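Local atomic coordinates of PA1221 (Pseudomonas aeruginosa, PDB entry 4DG8), a protein that is a two-part member of the ANL superfamily, joining an AMP-binding enzyme domain to a carrier region with a phosphopantetheine attachment site. Residues Q111-W115 with R477-T481; D216-L220 with P311-F317; L424-L429 with T481-P485. All coordinates share one frame; numbering follows the deposited sequence.

Contact 1: residues Q111-W115 with R477-T481; sequences QPAAW and RQLPT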
# COMPACT_ATOMS: atom_id res chain seq x y z
N GLN A 111 -11.90 10.62 -9.06
CA GLN A 111 -12.81 9.47 -9.15
C GLN A 111 -14.25 10.00 -9.16
O GLN A 111 -14.47 11.16 -8.81
CB GLN A 111 -12.62 8.53 -7.95
CG GLN A 111 -11.25 7.87 -7.91
CD GLN A 111 -10.94 7.10 -9.18
OE1 GLN A 111 -11.82 6.52 -9.81
NE2 GLN A 111 -9.67 7.10 -9.57
N PRO A 112 -15.22 9.16 -9.58
CA PRO A 112 -16.62 9.60 -9.57
C PRO A 112 -17.08 10.00 -8.17
O PRO A 112 -16.85 9.27 -7.21
CB PRO A 112 -17.38 8.34 -10.01
CG PRO A 112 -16.39 7.60 -10.87
CD PRO A 112 -15.05 7.83 -10.19
N ALA A 113 -17.77 11.13 -8.08
CA ALA A 113 -18.18 11.66 -6.79
C ALA A 113 -19.07 10.69 -6.01
O ALA A 113 -18.96 10.61 -4.78
CB ALA A 113 -18.84 13.02 -6.96
N ALA A 114 -19.95 9.96 -6.69
CA ALA A 114 -20.82 9.02 -5.97
C ALA A 114 -20.00 7.96 -5.24
O ALA A 114 -20.29 7.59 -4.08
CB ALA A 114 -21.84 8.37 -6.94
N TRP A 115 -18.98 7.46 -5.93
CA TRP A 115 -18.07 6.47 -5.35
C TRP A 115 -17.39 7.03 -4.10
O TRP A 115 -17.41 6.40 -3.02
CB TRP A 115 -17.05 6.01 -6.41
CG TRP A 115 -15.87 5.23 -5.87
CD1 TRP A 115 -14.67 5.74 -5.45
CD2 TRP A 115 -15.79 3.81 -5.69
NE1 TRP A 115 -13.86 4.72 -5.02
CE2 TRP A 115 -14.52 3.53 -5.16
CE3 TRP A 115 -16.68 2.75 -5.93
CZ2 TRP A 115 -14.11 2.23 -4.86
CZ3 TRP A 115 -16.27 1.46 -5.63
CH2 TRP A 115 -14.99 1.21 -5.10
N ARG A 477 -19.06 3.83 -15.97
CA ARG A 477 -19.26 5.15 -15.37
C ARG A 477 -19.27 5.14 -13.83
O ARG A 477 -18.89 6.12 -13.20
CB ARG A 477 -20.54 5.79 -15.89
CG ARG A 477 -20.45 6.30 -17.31
CD ARG A 477 -21.62 7.19 -17.63
NE ARG A 477 -22.88 6.45 -17.75
CZ ARG A 477 -23.36 5.97 -18.89
NH1 ARG A 477 -22.69 6.16 -20.02
NH2 ARG A 477 -24.51 5.30 -18.91
N GLN A 478 -19.74 4.04 -13.24
CA GLN A 478 -19.85 3.95 -11.78
C GLN A 478 -18.62 3.37 -11.09
O GLN A 478 -18.48 3.47 -9.87
CB GLN A 478 -21.06 3.11 -11.39
CG GLN A 478 -22.39 3.80 -11.66
CD GLN A 478 -23.55 2.98 -11.13
OE1 GLN A 478 -24.13 2.18 -11.86
NE2 GLN A 478 -23.88 3.16 -9.86
N LEU A 479 -17.72 2.77 -11.87
CA LEU A 479 -16.53 2.14 -11.30
C LEU A 479 -15.40 3.14 -11.09
O LEU A 479 -15.30 4.14 -11.81
CB LEU A 479 -16.06 0.97 -12.18
CG LEU A 479 -17.02 -0.20 -12.43
CD1 LEU A 479 -16.46 -1.14 -13.50
CD2 LEU A 479 -17.35 -0.96 -11.15
N PRO A 480 -14.54 2.88 -10.10
CA PRO A 480 -13.34 3.72 -10.03
C PRO A 480 -12.47 3.47 -11.26
O PRO A 480 -12.54 2.38 -11.85
CB PRO A 480 -12.65 3.23 -8.75
CG PRO A 480 -13.16 1.84 -8.55
CD PRO A 480 -14.56 1.83 -9.08
N THR A 481 -11.69 4.47 -11.66
CA THR A 481 -10.90 4.36 -12.88
C THR A 481 -10.11 3.05 -12.93
O THR A 481 -10.09 2.36 -13.95
CB THR A 481 -9.91 5.55 -13.05
OG1 THR A 481 -9.08 5.66 -11.88
CG2 THR A 481 -10.66 6.86 -13.27
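Gln111 reaches Thr481 because its CG lies beside the backbone N (chi1 -65°) and its chain bends again at the next bond, bringing both polar atoms of the amide to one residue. OE1 of Gln111 accepts the backbone N-H of Thr481 over 2.8 Å, while NE2 of Gln111 donates to OG1 of Thr481, also at 2.8 Å, almost straight and with the hydroxyl in the amide plane. Glutamine suits the place by offering an acceptor and a donor side by side, and the paired bonds fix which way round the amide sits. NE2 has a further, weak bond to Asp108.

Trp115 swings its CG anti to its backbone N (chi1 167°), which lays the indole against Pro480. CD of Pro480 sits 3.8 Å from the centroid of the six-membered ring of Trp115, nearly on the ring normal: a CH-pi contact, well served by the rigid, polarised C-H groups of a proline. Beside them, CG of Pro112 rests 3.7 Å from Leu479 O and equally near Arg477 O. Pro112 is the N-cap of helix 113-123, so a helix start in the AMP-binding region meets the loop leaving helix 473-478, an interface consistent with the two-lobed ANL fold.

Contact 2: residues D216-L220 with P311-F317; sequences DAATL and PTENTTF. With AMP (adenosine monophosphate), chain B.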
# COMPACT_ATOMS: atom_id res chain seq x y z
N ASP A 216 -0.46 1.12 1.00
CA ASP A 216 0.32 1.18 2.23
C ASP A 216 1.83 1.03 2.00
O ASP A 216 2.60 1.03 2.96
CB ASP A 216 -0.19 0.23 3.34
CG ASP A 216 0.02 -1.24 3.02
OD1 ASP A 216 -0.35 -2.09 3.86
OD2 ASP A 216 0.55 -1.55 1.93
N ALA A 217 2.26 0.93 0.74
CA ALA A 217 3.68 1.09 0.43
C ALA A 217 4.12 2.50 0.85
O ALA A 217 5.25 2.73 1.31
CB ALA A 217 3.96 0.86 -1.08
N ALA A 218 3.19 3.44 0.69
CA ALA A 218 3.40 4.81 1.11
C ALA A 218 3.81 4.90 2.57
O ALA A 218 4.64 5.73 2.94
CB ALA A 218 2.15 5.67 0.86
N THR A 219 3.22 4.06 3.41
CA THR A 219 3.56 4.07 4.83
C THR A 219 5.06 3.91 5.04
O THR A 219 5.68 4.58 5.89
CB THR A 219 2.84 2.94 5.57
OG1 THR A 219 1.43 3.03 5.31
CG2 THR A 219 3.09 3.04 7.07
N LEU A 220 5.64 3.00 4.26
CA LEU A 220 7.09 2.80 4.33
C LEU A 220 7.84 4.01 3.75
O LEU A 220 8.82 4.50 4.34
CB LEU A 220 7.49 1.53 3.58
CG LEU A 220 9.00 1.33 3.45
CD1 LEU A 220 9.62 1.15 4.84
CD2 LEU A 220 9.27 0.14 2.56
N PRO A 311 0.08 -8.44 3.55
CA PRO A 311 -1.16 -7.77 3.16
C PRO A 311 -1.39 -6.49 3.97
O PRO A 311 -0.72 -6.24 4.97
CB PRO A 311 -2.23 -8.82 3.48
CG PRO A 311 -1.66 -9.56 4.69
CD PRO A 311 -0.14 -9.51 4.55
N THR A 312 -2.39 -5.72 3.58
CA THR A 312 -2.67 -4.43 4.20
C THR A 312 -3.16 -4.58 5.65
O THR A 312 -2.86 -3.75 6.51
CB THR A 312 -3.69 -3.63 3.33
OG1 THR A 312 -3.15 -3.45 2.01
CG2 THR A 312 -4.03 -2.27 3.96
N GLU A 313 -3.90 -5.66 5.91
CA GLU A 313 -4.40 -6.00 7.25
C GLU A 313 -3.28 -6.18 8.29
O GLU A 313 -3.54 -6.20 9.51
CB GLU A 313 -5.23 -7.29 7.18
CG GLU A 313 -6.57 -7.18 6.45
CD GLU A 313 -6.45 -7.25 4.92
OE1 GLU A 313 -5.31 -7.18 4.38
OE2 GLU A 313 -7.50 -7.40 4.27
N ASN A 314 -2.08 -6.46 7.81
CA ASN A 314 -0.86 -6.52 8.64
C ASN A 314 0.09 -5.33 8.46
O ASN A 314 1.29 -5.45 8.68
CB ASN A 314 -0.20 -7.90 8.68
CG ASN A 314 0.78 -8.06 9.87
OD1 ASN A 314 0.57 -7.53 10.96
ND2 ASN A 314 1.85 -8.81 9.64
N THR A 315 -0.44 -4.25 7.89
CA THR A 315 0.31 -2.99 7.79
C THR A 315 1.59 -3.07 6.95
O THR A 315 2.69 -3.17 7.51
CB THR A 315 0.61 -2.37 9.19
OG1 THR A 315 -0.57 -2.43 10.01
CG2 THR A 315 1.08 -0.88 9.05
N THR A 316 1.45 -3.02 5.62
CA THR A 316 2.64 -3.03 4.75
C THR A 316 3.36 -4.38 4.62
O THR A 316 3.17 -5.07 3.61
CB THR A 316 3.59 -1.88 5.06
OG1 THR A 316 2.84 -0.66 5.13
CG2 THR A 316 4.66 -1.75 3.96
N PHE A 317 4.34 -4.64 5.46
CA PHE A 317 5.08 -5.89 5.39
C PHE A 317 4.75 -6.86 6.51
O PHE A 317 4.47 -6.48 7.64
CB PHE A 317 6.59 -5.62 5.45
CG PHE A 317 7.14 -4.89 4.27
CD1 PHE A 317 6.53 -5.01 3.03
CD2 PHE A 317 8.29 -4.10 4.40
CE1 PHE A 317 7.06 -4.34 1.93
CE2 PHE A 317 8.80 -3.43 3.31
CZ PHE A 317 8.18 -3.54 2.07
P AMP B . -1.78 -5.44 -0.56
O1P AMP B . -2.51 -4.55 -1.54
O2P AMP B . -0.41 -5.00 -0.05
O3P AMP B . -2.72 -5.68 0.60
O5' AMP B . -1.66 -6.90 -1.17
C5' AMP B . -1.24 -7.99 -0.36
C4' AMP B . -1.14 -9.26 -1.15
O4' AMP B . -0.23 -9.09 -2.27
C3' AMP B . -0.58 -10.46 -0.40
O3' AMP B . -1.54 -11.09 0.42
C2' AMP B . -0.04 -11.33 -1.53
O2' AMP B . -1.11 -12.04 -2.15
C1' AMP B . 0.48 -10.28 -2.51
N9 AMP B . 1.93 -10.02 -2.31
C8 AMP B . 2.43 -8.93 -1.66
N7 AMP B . 3.78 -8.95 -1.63
C5 AMP B . 4.19 -10.07 -2.26
C6 AMP B . 5.50 -10.70 -2.58
N6 AMP B . 6.66 -10.12 -2.20
N1 AMP B . 5.50 -11.87 -3.26
C2 AMP B . 4.34 -12.44 -3.64
N3 AMP B . 3.12 -11.92 -3.38
C4 AMP B . 2.97 -10.76 -2.71
O HOH W 1 -1.43 -0.81 6.14
O HOH W 2 -2.69 -0.85 0.92
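Asp216 and Thr316 bring the two backbones closest, with 5.4 Å between Asp216 CA and Thr316 CA. Asp216 leads into helix 217-226, whose first turn faces the loop joining strand 304-309 to strand 319-322. That loop makes a 3-10 turn at 312-313, then bends through Thr315 and Thr316 with positive phi (63° and 74°), and the N-H of Thr316 faces the aspartate.

Asp216 grips Thr316 twice. Its OD1 accepts from Thr316 N at 2.7 Å, a bent bond that meets the carboxylate from above its plane, and its backbone O accepts the hydroxyl of Thr316 OG1 at 2.8 Å. The short aspartate side chain, with CG between the backbone N and carbonyl carbon (chi1 69°), can do this while its main chain stays close. OD1 of Asp216 also receives a water at 2.8 Å, which bridges more loosely to Thr312 O. On the apolar flank, CD2 of Leu220 meets CE2 of Phe317 at 3.7 Å, and the methyl of Thr316 lies over one face of the Phe317 ring.

Thr312, in the Gly-Pro-Thr-Glu sequence familiar in this family, donates from OG1 to O3P of adenosine monophosphate at 2.7 Å, and its backbone N adds a weak bond to the same oxygen. A second water accepts from Asp216 N and donates to Thr312 OG1 over 2.9 Å. The hydroxyl thus receives one hydrogen bond while giving its own proton to the phosphate, which probably polarises it as a donor. Asp216 is a second-shell residue: by bonding the loop and both waters, it probably helps position Thr312, one of the residues bonded to the phosphate.

Contact 3: residues L424-L429 with T481-P485; sequences LNGYRL and TWQRP. With AMP (adenosine monophosphate), chain B.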
# COMPACT_ATOMS: atom_id res chain seq x y z
N LEU A 424 -3.97 -5.83 -9.30
CA LEU A 424 -4.07 -4.97 -10.48
C LEU A 424 -3.53 -3.57 -10.18
O LEU A 424 -4.15 -2.79 -9.47
CB LEU A 424 -5.54 -4.91 -10.93
CG LEU A 424 -5.95 -4.03 -12.10
CD1 LEU A 424 -5.09 -4.33 -13.31
CD2 LEU A 424 -7.43 -4.24 -12.42
N ASN A 425 -2.37 -3.26 -10.74
CA ASN A 425 -1.74 -1.96 -10.54
C ASN A 425 -1.75 -1.50 -9.08
O ASN A 425 -2.20 -0.39 -8.78
CB ASN A 425 -2.34 -0.91 -11.46
CG ASN A 425 -2.22 -1.31 -12.91
OD1 ASN A 425 -1.14 -1.71 -13.36
ND2 ASN A 425 -3.34 -1.26 -13.63
N GLY A 426 -1.28 -2.37 -8.20
CA GLY A 426 -1.14 -2.03 -6.79
C GLY A 426 -2.33 -2.40 -5.92
O GLY A 426 -2.21 -2.45 -4.70
N TYR A 427 -3.48 -2.67 -6.55
CA TYR A 427 -4.69 -3.01 -5.81
C TYR A 427 -5.03 -4.50 -5.85
O TYR A 427 -4.93 -5.14 -6.90
CB TYR A 427 -5.89 -2.26 -6.40
CG TYR A 427 -5.82 -0.75 -6.32
CD1 TYR A 427 -5.92 -0.10 -5.09
CD2 TYR A 427 -5.67 0.02 -7.47
CE1 TYR A 427 -5.87 1.28 -5.02
CE2 TYR A 427 -5.62 1.41 -7.41
CZ TYR A 427 -5.72 2.03 -6.18
OH TYR A 427 -5.67 3.40 -6.09
N ARG A 428 -5.44 -5.05 -4.71
CA ARG A 428 -6.10 -6.35 -4.74
C ARG A 428 -7.50 -6.22 -5.35
O ARG A 428 -8.23 -5.23 -5.13
CB ARG A 428 -6.19 -6.95 -3.33
CG ARG A 428 -4.87 -7.38 -2.74
CD ARG A 428 -5.05 -7.78 -1.27
NE ARG A 428 -5.46 -6.65 -0.44
CZ ARG A 428 -5.53 -6.69 0.89
NH1 ARG A 428 -5.22 -7.81 1.54
NH2 ARG A 428 -5.91 -5.61 1.58
N LEU A 429 -7.90 -7.21 -6.12
CA LEU A 429 -9.21 -7.18 -6.73
C LEU A 429 -9.81 -8.57 -6.71
O LEU A 429 -9.16 -9.55 -7.11
CB LEU A 429 -9.11 -6.69 -8.17
CG LEU A 429 -10.45 -6.52 -8.88
CD1 LEU A 429 -11.33 -5.57 -8.08
CD2 LEU A 429 -10.23 -6.03 -10.30
N THR A 481 -11.69 4.47 -11.66
CA THR A 481 -10.90 4.36 -12.88
C THR A 481 -10.11 3.05 -12.93
O THR A 481 -10.09 2.36 -13.95
CB THR A 481 -9.91 5.55 -13.05
OG1 THR A 481 -9.08 5.66 -11.88
CG2 THR A 481 -10.66 6.86 -13.27
N TRP A 482 -9.48 2.70 -11.80
CA TRP A 482 -8.56 1.56 -11.77
C TRP A 482 -9.25 0.20 -11.97
O TRP A 482 -8.59 -0.79 -12.23
CB TRP A 482 -7.74 1.58 -10.48
CG TRP A 482 -8.52 1.19 -9.26
CD1 TRP A 482 -9.20 2.02 -8.41
CD2 TRP A 482 -8.69 -0.14 -8.74
NE1 TRP A 482 -9.79 1.28 -7.40
CE2 TRP A 482 -9.49 -0.04 -7.58
CE3 TRP A 482 -8.24 -1.41 -9.15
CZ2 TRP A 482 -9.85 -1.16 -6.82
CZ3 TRP A 482 -8.60 -2.52 -8.39
CH2 TRP A 482 -9.40 -2.38 -7.24
N GLN A 483 -10.58 0.16 -11.85
CA GLN A 483 -11.34 -1.07 -12.11
C GLN A 483 -12.00 -1.14 -13.48
O GLN A 483 -12.62 -2.14 -13.81
CB GLN A 483 -12.44 -1.25 -11.06
CG GLN A 483 -11.95 -1.49 -9.66
CD GLN A 483 -13.09 -1.74 -8.69
OE1 GLN A 483 -14.25 -1.76 -9.07
NE2 GLN A 483 -12.75 -1.93 -7.42
N ARG A 484 -11.90 -0.07 -14.27
CA ARG A 484 -12.55 -0.06 -15.58
C ARG A 484 -11.69 -0.79 -16.59
O ARG A 484 -10.52 -0.46 -16.75
CB ARG A 484 -12.79 1.36 -16.08
CG ARG A 484 -13.78 2.15 -15.24
CD ARG A 484 -13.68 3.62 -15.59
NE ARG A 484 -14.44 4.45 -14.67
CZ ARG A 484 -14.44 5.78 -14.71
NH1 ARG A 484 -13.71 6.41 -15.62
NH2 ARG A 484 -15.17 6.46 -13.83
N PRO A 485 -12.27 -1.79 -17.27
CA PRO A 485 -11.48 -2.51 -18.29
C PRO A 485 -10.93 -1.54 -19.32
O PRO A 485 -11.60 -0.57 -19.68
CB PRO A 485 -12.51 -3.43 -18.94
CG PRO A 485 -13.51 -3.67 -17.86
CD PRO A 485 -13.60 -2.38 -17.08
P AMP B . -1.78 -5.44 -0.56
O1P AMP B . -2.51 -4.55 -1.54
O2P AMP B . -0.41 -5.00 -0.05
O3P AMP B . -2.72 -5.68 0.60
O5' AMP B . -1.66 -6.90 -1.17
C5' AMP B . -1.24 -7.99 -0.36
C4' AMP B . -1.14 -9.26 -1.15
O4' AMP B . -0.23 -9.09 -2.27
C3' AMP B . -0.58 -10.46 -0.40
O3' AMP B . -1.54 -11.09 0.42
C2' AMP B . -0.04 -11.33 -1.53
O2' AMP B . -1.11 -12.04 -2.15
C1' AMP B . 0.48 -10.28 -2.51
N9 AMP B . 1.93 -10.02 -2.31
C8 AMP B . 2.43 -8.93 -1.66
N7 AMP B . 3.78 -8.95 -1.63
C5 AMP B . 4.19 -10.07 -2.26
C6 AMP B . 5.50 -10.70 -2.58
N6 AMP B . 6.66 -10.12 -2.20
N1 AMP B . 5.50 -11.87 -3.26
C2 AMP B . 4.34 -12.44 -3.64
N3 AMP B . 3.12 -11.92 -3.38
C4 AMP B . 2.97 -10.76 -2.71
O HOH W 3 -5.49 -0.38 -12.69
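Tyr427 and Trp482 lie face to face, the tyrosine ring stacked on the five-membered ring of the indole with centroids 3.9 Å apart and planes inclined at 30°. The tilt brings the CD2 side of the tyrosine ring nearest the indole, CD2 of Tyr427 lying 3.3 Å from CD2 of Trp482, while CB of Tyr427 makes a CH-pi contact over the indole's six-membered ring. On the opposite indole face lies CG of Gln483. The tryptophan is thereby sandwiched, a role suited to its broad flat surface.

CD1 of Leu429 touches CH2 of Trp482 at 3.8 Å, and CD2 of Leu424 packs 3.6 Å from Trp482 O, both leucines extending from the hairpin side that carries Tyr427. The phenol of Tyr427 is held by Ser214 OG.

Arg428, next along the strand, points the other way: O3P of adenosine monophosphate covers one face of its guanidinium, 3.0 Å from CZ of Arg428, and NH1 also forms a salt bridge with Glu313. Gly426 adopts a positive phi (93°) where a side chain would meet the preceding carbonyl O. Residues 424-429 form the end of a beta hairpin closed by a type I' turn from Leu424 to Tyr427, one strand alternating between tryptophan packing and the ligand pocket.

Overall arrangement
Along the chain the order is 111-115, 216-220, 311-317, 424-429 and 477-485, so contact 1 spans both segments of contact 2, and contact 3 follows contact 2. Contacts 1 and 3 have centres about 13 Å apart, share Thr481, and are tied by Arg484, whose NE probably bonds Leu479 O. Contacts 2 and 3, with centres about 17 Å apart, meet at the salt bridge of Glu313 with Arg428 and both touch adenosine monophosphate. Contacts 1 and 2 do not touch, their centres lying about 25 Å apart. Contact 3 is therefore the middle member, linking the ligand pocket through hairpin 421-430 to the more peripheral meeting of the start of helix 113-123 with the loop after helix 473-478.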